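Local coordinates for giding protein-mglB (Thermus thermophilus, PDB 1J3W) that probably serves as an adaptor and guanine-nucleotide exchange partner of a small GTPase in gliding motility, built on the Roadblock/LC7 fold, at residues L94-D97 and A103-V106; A47-K52 and V108-A113; A11-A16 and V41-E46. All blocks are in the same frame, centred on the assembly; numbering follows the deposited sequence.

Contact 1 of 3, residues L94-D97 and A103-V106; sequences LYVD and ALLV
V96 and V106 form a non-hydrogen-bonded antiparallel pair, CA to CA 4.7 Å, beside the hydrogen-bonded pair D97 and L105. The two short strand axes run 4.8 Å apart at 154°. This is the beta hairpin of strands 93-98 and 103-109 in the central antiparallel sheet of the Roadblock/LC7 fold. D97 and L105 exchange backbone bonds: D97 N to L105 O is 3.0 Å, and L105 N to D97 O is 2.8 Å and nearly straight, at 173°. The CA-H groups of V96 and V106 lean on L105 O and Y95 O.

One face of the hairpin carries L94, V96, L104 and V106, with helix 56-69 packed over V96, L104 and V106. The other carries Y95, D97 and L105 beneath helix 115-135, where the D97 carboxylate meets K123 in a salt bridge and S126 in a hydrogen bond. There L105 CD2 comes to the edge of the Y95 ring, 4.3 Å from CE2, while the Y95 hydroxyl bonds E84. Nearer the start of strand 93-98, L94 holds CG anti to its backbone N (chi1 180°), and its CD1 crosses to V106 CG1 at 3.6 Å.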
ATOM      1  N   LEU B  94     -12.287 -11.042  -7.158  1.00  9.32           N
ATOM      2  CA  LEU B  94     -11.611 -10.079  -8.013  1.00  9.69           C
ATOM      3  C   LEU B  94     -10.397 -10.734  -8.657  1.00 10.59           C
ATOM      4  O   LEU B  94      -9.584 -11.355  -7.976  1.00 11.13           O
ATOM      5  CB  LEU B  94     -11.164  -8.879  -7.168  1.00 12.04           C
ATOM      6  CG  LEU B  94     -10.418  -7.724  -7.832  1.00 15.17           C
ATOM      7  CD1 LEU B  94     -11.358  -6.973  -8.753  1.00 17.74           C
ATOM      8  CD2 LEU B  94      -9.878  -6.788  -6.754  1.00 15.72           C
ATOM      9  N   TYR B  95     -10.295 -10.608  -9.974  1.00  9.05           N
ATOM     10  CA  TYR B  95      -9.173 -11.147 -10.733  1.00  8.52           C
ATOM     11  C   TYR B  95      -8.499  -9.970 -11.420  1.00 10.58           C
ATOM     12  O   TYR B  95      -9.158  -9.184 -12.102  1.00 10.53           O
ATOM     13  CB  TYR B  95      -9.663 -12.127 -11.801  1.00  9.94           C
ATOM     14  CG  TYR B  95      -8.582 -12.619 -12.739  1.00  9.83           C
ATOM     15  CD1 TYR B  95      -7.772 -13.694 -12.393  1.00 12.73           C
ATOM     16  CD2 TYR B  95      -8.367 -11.999 -13.972  1.00 11.96           C
ATOM     17  CE1 TYR B  95      -6.773 -14.149 -13.247  1.00 12.69           C
ATOM     18  CE2 TYR B  95      -7.365 -12.446 -14.836  1.00 12.59           C
ATOM     19  CZ  TYR B  95      -6.574 -13.520 -14.465  1.00 13.57           C
ATOM     20  OH  TYR B  95      -5.569 -13.962 -15.300  1.00 15.90           O
ATOM     21  N   VAL B  96      -7.192  -9.842 -11.228  1.00  8.42           N
ATOM     22  CA  VAL B  96      -6.430  -8.774 -11.855  1.00  9.39           C
ATOM     23  C   VAL B  96      -5.202  -9.383 -12.519  1.00  9.68           C
ATOM     24  O   VAL B  96      -4.500 -10.195 -11.916  1.00 10.45           O
ATOM     25  CB  VAL B  96      -5.973  -7.726 -10.822  1.00  8.74           C
ATOM     26  CG1 VAL B  96      -5.199  -6.612 -11.514  1.00 11.00           C
ATOM     27  CG2 VAL B  96      -7.178  -7.158 -10.094  1.00 11.95           C
ATOM     28  N   ASP B  97      -4.947  -9.002 -13.766  1.00  9.92           N
ATOM     29  CA  ASP B  97      -3.790  -9.522 -14.477  1.00 10.70           C
ATOM     30  C   ASP B  97      -3.195  -8.412 -15.329  1.00 12.77           C
ATOM     31  O   ASP B  97      -3.912  -7.562 -15.853  1.00 13.59           O
ATOM     32  CB  ASP B  97      -4.199 -10.714 -15.352  1.00 13.13           C
ATOM     33  CG  ASP B  97      -3.001 -11.484 -15.898  1.00 17.16           C
ATOM     34  OD1 ASP B  97      -1.908 -11.419 -15.295  1.00 19.70           O
ATOM     35  OD2 ASP B  97      -3.161 -12.173 -16.924  1.00 24.15           O
ATOM     36  N   ALA B 103      -0.900  -1.427 -18.224  1.00 13.56           N
ATOM     37  CA  ALA B 103      -2.332  -1.579 -18.001  1.00 11.96           C
ATOM     38  C   ALA B 103      -2.656  -2.854 -17.236  1.00 10.37           C
ATOM     39  O   ALA B 103      -1.822  -3.749 -17.115  1.00 11.93           O
ATOM     40  CB  ALA B 103      -3.078  -1.559 -19.332  1.00 12.59           C
ATOM     41  N   LEU B 104      -3.881  -2.918 -16.728  1.00  9.98           N
ATOM     42  CA  LEU B 104      -4.343  -4.057 -15.948  1.00 10.24           C
ATOM     43  C   LEU B 104      -5.746  -4.467 -16.358  1.00 10.17           C
ATOM     44  O   LEU B 104      -6.604  -3.612 -16.583  1.00 10.63           O
ATOM     45  CB  LEU B 104      -4.386  -3.691 -14.462  1.00 11.28           C
ATOM     46  CG  LEU B 104      -3.088  -3.255 -13.775  1.00 11.80           C
ATOM     47  CD1 LEU B 104      -3.396  -2.616 -12.430  1.00 13.61           C
ATOM     48  CD2 LEU B 104      -2.181  -4.455 -13.604  1.00 13.43           C
ATOM     49  N   LEU B 105      -5.967  -5.773 -16.457  1.00 10.22           N
ATOM     50  CA  LEU B 105      -7.288  -6.311 -16.761  1.00  9.56           C
ATOM     51  C   LEU B 105      -7.911  -6.609 -15.403  1.00 10.23           C
ATOM     52  O   LEU B 105      -7.265  -7.212 -14.546  1.00 10.93           O
ATOM     53  CB  LEU B 105      -7.196  -7.618 -17.546  1.00  9.93           C
ATOM     54  CG  LEU B 105      -8.520  -8.400 -17.570  1.00 12.60           C
ATOM     55  CD1 LEU B 105      -9.567  -7.649 -18.391  1.00 11.68           C
ATOM     56  CD2 LEU B 105      -8.281  -9.781 -18.135  1.00 14.40           C
ATOM     57  N   VAL B 106      -9.151  -6.184 -15.206  1.00  9.37           N
ATOM     58  CA  VAL B 106      -9.853  -6.413 -13.948  1.00  8.98           C
ATOM     59  C   VAL B 106     -11.181  -7.121 -14.209  1.00  9.04           C
ATOM     60  O   VAL B 106     -11.959  -6.690 -15.055  1.00  9.08           O
ATOM     61  CB  VAL B 106     -10.166  -5.080 -13.228  1.00  8.27           C
ATOM     62  CG1 VAL B 106     -10.891  -5.354 -11.912  1.00  9.59           C
ATOM     63  CG2 VAL B 106      -8.873  -4.296 -12.985  1.00 11.44           C
TER

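Contact 2 of 3, residues A47-K52 and V108-A113; sequences ALWAPK and VFDETA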
ATOM      1  N   ALA B  47     -21.828  -7.232 -17.714  1.00 11.00           N
ATOM      2  CA  ALA B  47     -22.702  -8.298 -18.194  1.00 11.56           C
ATOM      3  C   ALA B  47     -24.131  -7.775 -18.205  1.00 13.53           C
ATOM      4  O   ALA B  47     -24.549  -7.083 -17.284  1.00 14.07           O
ATOM      5  CB  ALA B  47     -22.597  -9.511 -17.286  1.00 12.06           C
ATOM      6  N   LEU B  48     -24.880  -8.116 -19.249  1.00 16.94           N
ATOM      7  CA  LEU B  48     -26.255  -7.655 -19.371  1.00 19.52           C
ATOM      8  C   LEU B  48     -27.135  -8.063 -18.192  1.00 18.81           C
ATOM      9  O   LEU B  48     -28.065  -7.348 -17.825  1.00 20.18           O
ATOM     10  CB  LEU B  48     -26.860  -8.182 -20.677  1.00 22.65           C
ATOM     11  CG  LEU B  48     -26.181  -7.703 -21.964  1.00 27.17           C
ATOM     12  CD1 LEU B  48     -26.866  -8.333 -23.168  1.00 28.46           C
ATOM     13  CD2 LEU B  48     -26.250  -6.183 -22.046  1.00 29.13           C
ATOM     14  N   TRP B  49     -26.825  -9.205 -17.586  1.00 16.02           N
ATOM     15  CA  TRP B  49     -27.605  -9.717 -16.467  1.00 15.93           C
ATOM     16  C   TRP B  49     -27.225  -9.129 -15.114  1.00 15.23           C
ATOM     17  O   TRP B  49     -27.991  -9.204 -14.155  1.00 15.70           O
ATOM     18  CB  TRP B  49     -27.459 -11.239 -16.385  1.00 13.81           C
ATOM     19  CG  TRP B  49     -26.041 -11.700 -16.158  1.00 13.39           C
ATOM     20  CD1 TRP B  49     -25.135 -12.077 -17.109  1.00 13.28           C
ATOM     21  CD2 TRP B  49     -25.365 -11.802 -14.897  1.00 11.08           C
ATOM     22  NE1 TRP B  49     -23.936 -12.407 -16.517  1.00 12.48           N
ATOM     23  CE2 TRP B  49     -24.051 -12.247 -15.161  1.00 11.88           C
ATOM     24  CE3 TRP B  49     -25.744 -11.560 -13.568  1.00 11.42           C
ATOM     25  CZ2 TRP B  49     -23.112 -12.457 -14.145  1.00 10.67           C
ATOM     26  CZ3 TRP B  49     -24.805 -11.770 -12.554  1.00 12.69           C
ATOM     27  CH2 TRP B  49     -23.505 -12.215 -12.855  1.00 12.16           C
ATOM     28  N   ALA B  50     -26.035  -8.549 -15.033  1.00 15.18           N
ATOM     29  CA  ALA B  50     -25.546  -8.012 -13.772  1.00 15.54           C
ATOM     30  C   ALA B  50     -26.179  -6.709 -13.311  1.00 16.06           C
ATOM     31  O   ALA B  50     -26.622  -5.895 -14.120  1.00 16.84           O
ATOM     32  CB  ALA B  50     -24.034  -7.846 -13.846  1.00 15.38           C
ATOM     33  N   PRO B  51     -26.240  -6.505 -11.987  1.00 15.58           N
ATOM     34  CA  PRO B  51     -26.822  -5.273 -11.456  1.00 16.97           C
ATOM     35  C   PRO B  51     -25.831  -4.137 -11.664  1.00 17.13           C
ATOM     36  O   PRO B  51     -24.708  -4.357 -12.131  1.00 16.01           O
ATOM     37  CB  PRO B  51     -27.028  -5.599  -9.981  1.00 18.17           C
ATOM     38  CG  PRO B  51     -25.902  -6.534  -9.688  1.00 16.65           C
ATOM     39  CD  PRO B  51     -25.914  -7.442 -10.899  1.00 15.96           C
ATOM     40  N   LYS B  52     -26.256  -2.923 -11.334  1.00 17.08           N
ATOM     41  CA  LYS B  52     -25.394  -1.761 -11.464  1.00 18.08           C
ATOM     42  C   LYS B  52     -24.115  -2.060 -10.686  1.00 16.20           C
ATOM     43  O   LYS B  52     -24.169  -2.512  -9.544  1.00 16.97           O
ATOM     44  CB  LYS B  52     -26.091  -0.535 -10.875  1.00 21.58           C
ATOM     45  CG  LYS B  52     -25.264   0.734 -10.887  1.00 25.34           C
ATOM     46  CD  LYS B  52     -26.018   1.862 -10.196  1.00 27.83           C
ATOM     47  CE  LYS B  52     -25.191   3.131 -10.108  1.00 29.88           C
ATOM     48  NZ  LYS B  52     -25.930   4.204  -9.381  1.00 32.47           N
ATOM     49  N   VAL B 108     -14.547  -8.656 -12.114  1.00  8.57           N
ATOM     50  CA  VAL B 108     -15.268  -8.764 -10.849  1.00  9.07           C
ATOM     51  C   VAL B 108     -16.276  -9.876 -11.086  1.00  9.66           C
ATOM     52  O   VAL B 108     -17.021  -9.846 -12.071  1.00  9.25           O
ATOM     53  CB  VAL B 108     -16.013  -7.464 -10.504  1.00  9.20           C
ATOM     54  CG1 VAL B 108     -16.885  -7.678  -9.266  1.00 10.10           C
ATOM     55  CG2 VAL B 108     -15.011  -6.344 -10.266  1.00 12.49           C
ATOM     56  N   PHE B 109     -16.306 -10.856 -10.190  1.00  9.31           N
ATOM     57  CA  PHE B 109     -17.205 -11.983 -10.383  1.00  9.56           C
ATOM     58  C   PHE B 109     -17.843 -12.457  -9.094  1.00 11.71           C
ATOM     59  O   PHE B 109     -17.408 -12.090  -8.002  1.00 13.05           O
ATOM     60  CB  PHE B 109     -16.431 -13.135 -11.050  1.00 11.56           C
ATOM     61  CG  PHE B 109     -15.249 -13.638 -10.248  1.00 10.91           C
ATOM     62  CD1 PHE B 109     -15.393 -14.699  -9.356  1.00 12.10           C
ATOM     63  CD2 PHE B 109     -13.989 -13.051 -10.387  1.00 12.18           C
ATOM     64  CE1 PHE B 109     -14.301 -15.169  -8.614  1.00 13.85           C
ATOM     65  CE2 PHE B 109     -12.894 -13.512  -9.652  1.00 12.12           C
ATOM     66  CZ  PHE B 109     -13.047 -14.570  -8.766  1.00 13.14           C
ATOM     67  N   ASP B 110     -18.904 -13.243  -9.231  1.00 11.39           N
ATOM     68  CA  ASP B 110     -19.588 -13.806  -8.076  1.00 12.90           C
ATOM     69  C   ASP B 110     -19.567 -15.327  -8.205  1.00 13.63           C
ATOM     70  O   ASP B 110     -18.799 -15.874  -9.006  1.00 13.50           O
ATOM     71  CB  ASP B 110     -21.018 -13.237  -7.940  1.00 13.48           C
ATOM     72  CG  ASP B 110     -21.913 -13.553  -9.125  1.00 13.81           C
ATOM     73  OD1 ASP B 110     -22.869 -12.783  -9.364  1.00 15.49           O
ATOM     74  OD2 ASP B 110     -21.686 -14.565  -9.802  1.00 13.92           O
ATOM     75  N   GLU B 111     -20.381 -16.017  -7.414  1.00 15.01           N
ATOM     76  CA  GLU B 111     -20.391 -17.476  -7.445  1.00 17.80           C
ATOM     77  C   GLU B 111     -20.803 -18.096  -8.773  1.00 16.17           C
ATOM     78  O   GLU B 111     -20.543 -19.276  -9.009  1.00 17.36           O
ATOM     79  CB  GLU B 111     -21.290 -18.031  -6.334  1.00 21.40           C
ATOM     80  CG  GLU B 111     -22.692 -17.458  -6.334  1.00 27.20           C
ATOM     81  CD  GLU B 111     -22.860 -16.357  -5.313  1.00 30.90           C
ATOM     82  OE1 GLU B 111     -23.018 -16.685  -4.116  1.00 32.20           O
ATOM     83  OE2 GLU B 111     -22.820 -15.169  -5.702  1.00 30.42           O
ATOM     84  N   THR B 112     -21.434 -17.319  -9.646  1.00 14.15           N
ATOM     85  CA  THR B 112     -21.860 -17.873 -10.925  1.00 14.18           C
ATOM     86  C   THR B 112     -20.764 -17.897 -11.985  1.00 13.65           C
ATOM     87  O   THR B 112     -20.989 -18.350 -13.105  1.00 14.69           O
ATOM     88  CB  THR B 112     -23.116 -17.154 -11.482  1.00 13.23           C
ATOM     89  OG1 THR B 112     -22.830 -15.780 -11.778  1.00 14.07           O
ATOM     90  CG2 THR B 112     -24.246 -17.234 -10.468  1.00 15.56           C
ATOM     91  N   ALA B 113     -19.576 -17.426 -11.623  1.00 13.71           N
ATOM     92  CA  ALA B 113     -18.438 -17.438 -12.540  1.00 12.62           C
ATOM     93  C   ALA B 113     -17.452 -18.492 -12.046  1.00 13.48           C
ATOM     94  O   ALA B 113     -16.794 -18.304 -11.018  1.00 12.99           O
ATOM     95  CB  ALA B 113     -17.769 -16.073 -12.570  1.00 12.42           C
TER
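W49 reaches across from the loop after strand 41-46 to meet D110 and T112 in the turn that follows strand 103-109. The contact is van der Waals in kind. The six-membered end of the indole presents its edge: CH2 lies 3.6 Å from D110 OD1, which sits close to the ring plane, with the carboxylate plane turned 42° from the ring. T112 OG1 approaches the same CH2 obliquely at 3.8 Å, the threonine side chain passing the indole in the opposite sense. W49 CG stands between its own backbone N and carbonyl carbon (chi1 61°), which folds the indole back over its turn and lets A47 CB and A50 CB lie over one face of the ring.

Hydrogen bonds shape each side separately. A50 N to A47 O, 3.1 Å, closes a type I turn around W49. On the other side D110 OD2 accepts twice: from T112 OG1 at 2.6 Å on its syn lone pair, and from T112 N at 2.8 Å on the anti side, 31° out of the carboxylate plane. The second bond makes an Asx turn, overlapping a type I turn in which A113 N bonds D110 O at 3.1 Å.

Charge enters through D110 OD1, which forms a salt bridge with R30 NE; W49 also packs on R30. With an alanine at D110, R30 would probably lose its carboxylate mate and the T112 hydroxyl would be free to turn.

The carboxylate thus divides its work, OD2 fixing the turn and OD1 pairing with R30, and the slightly positive C-H edge of the indole, rather than its electron-rich face, is what probably suits the remaining approach to OD1.

Contact 3 of 3, residues A11-A16 and V41-E46; sequences APYERA and VLAHKE
Y13 is the chief link from helix 10-27 to strand 41-46. Its CE1 rests 3.8 Å from A43 CB, met obliquely, and lies 3.9 Å from the carbonyl O of L42, which comes to the ring edge near its plane. With CG anti to the backbone N (chi1 175°), the ring leaves the helix obliquely to the strand and carries its hydroxyl past A43 toward K45, whose CE is a loose 4.4 Å from Y13 OH.

The hydroxyl makes its polar link through water 1. That water is 2.7 Å from Y13 OH and accepts from H44 N at 3.0 Å, so one solvent molecule joins the phenol to the strand backbone.

In the next shell, the side chain of H44 leaves the strand on the side away from the helix, where ND1 donates to E46 OE2 at 2.7 Å. The carboxylate receives it on the syn side, 19° out of its plane, and OE2 itself lies close to the plane of the imidazole. H44 and E46 also pack on L56 of helix 56-69, beyond the sheet. On the near side A43 touches L20, and the K45 chain lies against V17, E21 and L24, continuing the contact along helix 10-27.

The strand itself is set by strand 31-36. A classic beta bulge sets L42 and A43 together against L34, and K45 pairs with A32 by backbone hydrogen bonding. Helix and strand axes stay 9.0 Å apart at 40°, with small A43 at the nearest CA approach, opposite Y13.

A helix slanting across an outermost strand, with another helix on the far face, matches the Roadblock/LC7 fold, an antiparallel sheet between helical layers.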
ATOM      1  N   ALA B  11     -10.469   2.228 -33.576  1.00 25.63           N
ATOM      2  CA  ALA B  11     -10.297   0.779 -33.699  1.00 23.63           C
ATOM      3  C   ALA B  11      -9.733   0.090 -32.461  1.00 23.46           C
ATOM      4  O   ALA B  11     -10.249  -0.943 -32.038  1.00 20.75           O
ATOM      5  CB  ALA B  11      -9.421   0.458 -34.914  1.00 24.49           C
ATOM      6  N   PRO B  12      -8.656   0.638 -31.876  1.00 23.02           N
ATOM      7  CA  PRO B  12      -8.060   0.028 -30.680  1.00 23.31           C
ATOM      8  C   PRO B  12      -9.085  -0.139 -29.561  1.00 21.49           C
ATOM      9  O   PRO B  12      -9.150  -1.192 -28.915  1.00 20.95           O
ATOM     10  CB  PRO B  12      -6.958   1.015 -30.311  1.00 24.52           C
ATOM     11  CG  PRO B  12      -6.531   1.537 -31.650  1.00 24.80           C
ATOM     12  CD  PRO B  12      -7.855   1.790 -32.325  1.00 24.16           C
ATOM     13  N   TYR B  13      -9.874   0.906 -29.327  1.00 21.28           N
ATOM     14  CA  TYR B  13     -10.903   0.870 -28.295  1.00 20.30           C
ATOM     15  C   TYR B  13     -11.882  -0.255 -28.597  1.00 19.85           C
ATOM     16  O   TYR B  13     -12.190  -1.071 -27.729  1.00 16.59           O
ATOM     17  CB  TYR B  13     -11.668   2.200 -28.235  1.00 21.30           C
ATOM     18  CG  TYR B  13     -12.827   2.192 -27.259  1.00 21.57           C
ATOM     19  CD1 TYR B  13     -12.615   2.337 -25.884  1.00 21.16           C
ATOM     20  CD2 TYR B  13     -14.133   1.986 -27.701  1.00 18.79           C
ATOM     21  CE1 TYR B  13     -13.675   2.274 -24.980  1.00 20.98           C
ATOM     22  CE2 TYR B  13     -15.196   1.918 -26.806  1.00 21.08           C
ATOM     23  CZ  TYR B  13     -14.964   2.062 -25.445  1.00 16.86           C
ATOM     24  OH  TYR B  13     -16.014   1.974 -24.563  1.00 22.83           O
ATOM     25  N   GLU B  14     -12.368  -0.296 -29.835  1.00 17.93           N
ATOM     26  CA  GLU B  14     -13.320  -1.320 -30.244  1.00 16.73           C
ATOM     27  C   GLU B  14     -12.773  -2.727 -30.067  1.00 15.91           C
ATOM     28  O   GLU B  14     -13.490  -3.625 -29.631  1.00 15.13           O
ATOM     29  CB  GLU B  14     -13.730  -1.111 -31.702  1.00 17.88           C
ATOM     30  CG  GLU B  14     -14.550   0.139 -31.932  1.00 19.63           C
ATOM     31  CD  GLU B  14     -15.782   0.192 -31.046  1.00 22.04           C
ATOM     32  OE1 GLU B  14     -16.541  -0.799 -31.024  1.00 27.35           O
ATOM     33  OE2 GLU B  14     -15.989   1.224 -30.379  1.00 21.61           O
ATOM     34  N   ARG B  15     -11.509  -2.930 -30.415  1.00 15.74           N
ATOM     35  CA  ARG B  15     -10.915  -4.250 -30.265  1.00 15.47           C
ATOM     36  C   ARG B  15     -10.868  -4.614 -28.782  1.00 14.59           C
ATOM     37  O   ARG B  15     -11.142  -5.753 -28.405  1.00 13.42           O
ATOM     38  CB  ARG B  15      -9.507  -4.277 -30.863  1.00 18.03           C
ATOM     39  CG  ARG B  15      -9.456  -4.024 -32.368  1.00 22.35           C
ATOM     40  CD  ARG B  15     -10.226  -5.077 -33.164  1.00 24.94           C
ATOM     41  NE  ARG B  15     -11.670  -4.838 -33.198  1.00 28.62           N
ATOM     42  CZ  ARG B  15     -12.254  -3.831 -33.845  1.00 30.08           C
ATOM     43  NH1 ARG B  15     -11.523  -2.951 -34.518  1.00 29.99           N
ATOM     44  NH2 ARG B  15     -13.574  -3.707 -33.825  1.00 30.16           N
ATOM     45  N   ALA B  16     -10.536  -3.636 -27.944  1.00 14.16           N
ATOM     46  CA  ALA B  16     -10.458  -3.865 -26.501  1.00 13.23           C
ATOM     47  C   ALA B  16     -11.832  -4.200 -25.939  1.00 12.80           C
ATOM     48  O   ALA B  16     -11.984  -5.138 -25.154  1.00 11.19           O
ATOM     49  CB  ALA B  16      -9.900  -2.631 -25.804  1.00 13.37           C
ATOM     50  N   VAL B  41      -9.804   4.457 -16.006  1.00 11.71           N
ATOM     51  CA  VAL B  41     -10.500   3.383 -16.708  1.00 11.34           C
ATOM     52  C   VAL B  41     -10.362   3.664 -18.200  1.00 12.49           C
ATOM     53  O   VAL B  41     -10.788   4.716 -18.683  1.00 14.37           O
ATOM     54  CB  VAL B  41     -11.992   3.332 -16.338  1.00 10.02           C
ATOM     55  CG1 VAL B  41     -12.682   2.248 -17.154  1.00 12.79           C
ATOM     56  CG2 VAL B  41     -12.151   3.042 -14.846  1.00 12.30           C
ATOM     57  N   LEU B  42      -9.757   2.731 -18.925  1.00 11.67           N
ATOM     58  CA  LEU B  42      -9.544   2.893 -20.360  1.00 13.78           C
ATOM     59  C   LEU B  42     -10.715   2.355 -21.168  1.00 12.66           C
ATOM     60  O   LEU B  42     -11.023   2.863 -22.244  1.00 14.47           O
ATOM     61  CB  LEU B  42      -8.258   2.179 -20.777  1.00 15.10           C
ATOM     62  CG  LEU B  42      -7.016   2.536 -19.951  1.00 18.22           C
ATOM     63  CD1 LEU B  42      -5.802   1.826 -20.524  1.00 19.10           C
ATOM     64  CD2 LEU B  42      -6.806   4.041 -19.958  1.00 20.31           C
ATOM     65  N   ALA B  43     -11.357   1.312 -20.650  1.00 11.90           N
ATOM     66  CA  ALA B  43     -12.511   0.696 -21.301  1.00 11.04           C
ATOM     67  C   ALA B  43     -13.169  -0.217 -20.274  1.00 11.19           C
ATOM     68  O   ALA B  43     -12.485  -0.795 -19.425  1.00 10.32           O
ATOM     69  CB  ALA B  43     -12.073  -0.118 -22.515  1.00 12.64           C
ATOM     70  N   HIS B  44     -14.490  -0.335 -20.328  1.00 10.35           N
ATOM     71  CA  HIS B  44     -15.193  -1.197 -19.386  1.00 10.10           C
ATOM     72  C   HIS B  44     -16.498  -1.697 -19.975  1.00 10.27           C
ATOM     73  O   HIS B  44     -17.153  -0.996 -20.744  1.00 11.84           O
ATOM     74  CB  HIS B  44     -15.462  -0.463 -18.066  1.00 10.94           C
ATOM     75  CG  HIS B  44     -16.428   0.675 -18.184  1.00  9.83           C
ATOM     76  ND1 HIS B  44     -17.795   0.505 -18.110  1.00 11.99           N
ATOM     77  CD2 HIS B  44     -16.223   2.000 -18.367  1.00 12.68           C
ATOM     78  CE1 HIS B  44     -18.389   1.677 -18.239  1.00 14.15           C
ATOM     79  NE2 HIS B  44     -17.458   2.602 -18.398  1.00 12.02           N
ATOM     80  N   LYS B  45     -16.854  -2.928 -19.621  1.00 10.13           N
ATOM     81  CA  LYS B  45     -18.090  -3.543 -20.079  1.00  9.83           C
ATOM     82  C   LYS B  45     -18.698  -4.330 -18.934  1.00  9.79           C
ATOM     83  O   LYS B  45     -17.981  -4.874 -18.088  1.00  9.75           O
ATOM     84  CB  LYS B  45     -17.825  -4.456 -21.280  1.00 11.26           C
ATOM     85  CG  LYS B  45     -17.500  -3.672 -22.543  1.00 15.14           C
ATOM     86  CD  LYS B  45     -18.690  -2.818 -22.971  1.00 17.89           C
ATOM     87  CE  LYS B  45     -18.262  -1.695 -23.903  1.00 21.88           C
ATOM     88  NZ  LYS B  45     -19.422  -0.876 -24.372  1.00 24.40           N
ATOM     89  N   GLU B  46     -20.024  -4.378 -18.902  1.00 10.10           N
ATOM     90  CA  GLU B  46     -20.737  -5.078 -17.843  1.00 10.55           C
ATOM     91  C   GLU B  46     -21.643  -6.133 -18.438  1.00 11.08           C
ATOM     92  O   GLU B  46     -22.162  -5.961 -19.542  1.00 13.47           O
ATOM     93  CB  GLU B  46     -21.581  -4.092 -17.031  1.00 12.02           C
ATOM     94  CG  GLU B  46     -20.783  -2.992 -16.326  1.00 13.57           C
ATOM     95  CD  GLU B  46     -20.284  -1.912 -17.272  1.00 15.61           C
ATOM     96  OE1 GLU B  46     -21.123  -1.255 -17.930  1.00 17.97           O
ATOM     97  OE2 GLU B  46     -19.054  -1.715 -17.352  1.00 13.43           O
TER
HETATM   98  O   HOH W   1     -15.587   1.951 -21.896  1.00 15.70           O

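From the N terminus, helix 10-27 leads through strand 31-36 to strand 41-46, where contact 3 closes the first loop and ties the helix to an outermost strand of the sheet. The chain runs straight on into 47-52, which opens contact 2. That loop takes in helices 56-69 and 71-76 and strand 84-88 before closing at 108-113, the end of the last strand and the turn after it. Contact 1, the short hairpin 94-97 with 103-106, is nested inside it; contact 3 stands in series with both, and none cross. Contacts 1 and 2 share strand 103-109 and touch where L94 meets F109 and V108. All three reach the one sheet.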